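Local atomic coordinates of A151R (African swine fever virus Georgia 2007/1, PDB entry 7CMA), a protein that is a non-structural protein of African swine fever virus that binds a zinc ion and whose precise biochemical role remains to be settled. Residues L107-T110 / K115-K118. Residues are numbered along the deposited sequence; the frame is centred on the assembly and turned at random.
Sequences LYHT and KCIK. With ZN (zinc ion), chain C.
H109, at the end of strand 107-109, and C116, in the loop that follows, meet through a shared zinc ion, a worked example of how a metal can join two short pieces of chain that exchange no hydrogen bond. H109 ND1 lies 2.2 Å from the zinc, and C116 SG binds the same ion at 2.3 Å. C139 and C142 complete the four protein ligands. Sharing the ion also brings C116 CB within 3.5 Å of H109 ND1, oblique to the ring. Because zinc takes ND1, the other ring nitrogen, NE2, is left to hydrogen-bond to the backbone O of E104 on the adjacent strand 99-104. The imidazole is thus gripped through both nitrogens, which fixes its rotation and would tend to strengthen ND1 as a donor to the metal.

Van der Waals packing supplies the rest. I117 CD1 lies over one face of the H109 ring, 4.0 Å from its centroid and 15° off the normal, a CH-pi contact displaced somewhat toward the rim. With CG1 of I117 anti to its carbonyl carbon (chi1 -51°), the ethyl arm is directed at the histidine, and a bend at the next bond (chi2 -58°) sets CD1 over the ring. I117 CG1 itself approaches H109 CB at 3.9 Å. The two side chains cross at roughly a right angle. I117 also touches Y102 and E104, tying the loop to strand 99-104.

Together H109 and C116 form the histidine-cysteine half of a zinc site of three cysteines and one histidine, whose other half is the CxxC pair C139 and C142 from a later loop.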
loop_
_atom_site.group_PDB
_atom_site.type_symbol
_atom_site.label_atom_id
_atom_site.label_comp_id
_atom_site.label_asym_id
_atom_site.label_seq_id
_atom_site.Cartn_x
_atom_site.Cartn_y
_atom_site.Cartn_z
ATOM N N LEU A 107 23.217 0.136 18.924
ATOM C CA LEU A 107 21.740 0.025 18.794
ATOM C C LEU A 107 21.105 0.043 20.189
ATOM O O LEU A 107 21.792 -0.334 21.154
ATOM C CB LEU A 107 21.405 -1.263 18.039
ATOM C CG LEU A 107 21.587 -1.204 16.523
ATOM C CD1 LEU A 107 21.358 -2.571 15.895
ATOM C CD2 LEU A 107 20.655 -0.173 15.903
ATOM N N TYR A 108 19.892 0.586 20.300
ATOM C CA TYR A 108 19.093 0.573 21.553
ATOM C C TYR A 108 18.054 -0.556 21.456
ATOM O O TYR A 108 17.547 -0.788 20.346
ATOM C CB TYR A 108 18.459 1.947 21.786
ATOM C CG TYR A 108 19.441 3.037 22.141
ATOM C CD1 TYR A 108 20.219 3.647 21.167
ATOM C CD2 TYR A 108 19.647 3.415 23.456
ATOM C CE1 TYR A 108 21.165 4.606 21.491
ATOM C CE2 TYR A 108 20.567 4.395 23.795
ATOM C CZ TYR A 108 21.319 5.006 22.805
ATOM O OH TYR A 108 22.267 5.934 23.133
ATOM N N HIS A 109 17.890 -1.295 22.552
ATOM C CA HIS A 109 17.080 -2.535 22.499
ATOM C C HIS A 109 15.917 -2.551 23.479
ATOM O O HIS A 109 16.065 -2.014 24.580
ATOM C CB HIS A 109 17.973 -3.751 22.796
ATOM C CG HIS A 109 19.193 -3.881 21.949
ATOM N ND1 HIS A 109 19.240 -4.717 20.858
ATOM C CD2 HIS A 109 20.417 -3.320 22.048
ATOM C CE1 HIS A 109 20.434 -4.649 20.307
ATOM N NE2 HIS A 109 21.170 -3.800 21.016
ATOM N N THR A 110 14.816 -3.161 23.069
ATOM C CA THR A 110 13.632 -3.362 23.945
ATOM C C THR A 110 13.523 -4.847 24.317
ATOM O O THR A 110 12.806 -5.154 25.294
ATOM C CB THR A 110 12.350 -2.875 23.256
ATOM O OG1 THR A 110 12.318 -3.479 21.964
ATOM C CG2 THR A 110 12.280 -1.369 23.120
ATOM N N LYS A 115 15.047 -11.753 21.762
ATOM C CA LYS A 115 15.829 -11.594 23.005
ATOM C C LYS A 115 17.266 -11.240 22.629
ATOM O O LYS A 115 18.124 -12.136 22.646
ATOM C CB LYS A 115 15.718 -12.815 23.920
ATOM C CG LYS A 115 15.483 -14.159 23.246
ATOM C CD LYS A 115 15.955 -15.301 24.118
ATOM C CE LYS A 115 16.966 -14.863 25.158
ATOM N NZ LYS A 115 16.423 -14.944 26.534
ATOM N N CYS A 116 17.498 -9.976 22.286
ATOM C CA CYS A 116 18.850 -9.513 21.897
ATOM C C CYS A 116 19.726 -9.433 23.150
ATOM O O CYS A 116 20.918 -9.730 23.042
ATOM C CB CYS A 116 18.720 -8.131 21.269
ATOM S SG CYS A 116 18.173 -8.140 19.544
ATOM N N ILE A 117 19.140 -9.078 24.293
ATOM C CA ILE A 117 19.926 -8.850 25.533
ATOM C C ILE A 117 19.591 -9.890 26.611
ATOM O O ILE A 117 18.414 -10.182 26.799
ATOM C CB ILE A 117 19.675 -7.419 26.042
ATOM C CG1 ILE A 117 19.866 -6.372 24.943
ATOM C CG2 ILE A 117 20.517 -7.116 27.267
ATOM C CD1 ILE A 117 21.234 -6.377 24.307
ATOM N N LYS A 118 20.605 -10.408 27.307
ATOM C CA LYS A 118 20.423 -11.388 28.415
ATOM C C LYS A 118 20.432 -10.641 29.758
ATOM O O LYS A 118 20.921 -9.498 29.789
ATOM C CB LYS A 118 21.506 -12.470 28.351
ATOM C CG LYS A 118 22.930 -11.989 28.604
ATOM C CD LYS A 118 23.741 -12.933 29.474
ATOM C CE LYS A 118 24.430 -12.236 30.629
ATOM N NZ LYS A 118 24.324 -13.018 31.884
HETATM ZN ZN ZN C . 17.789 -5.909 19.650
#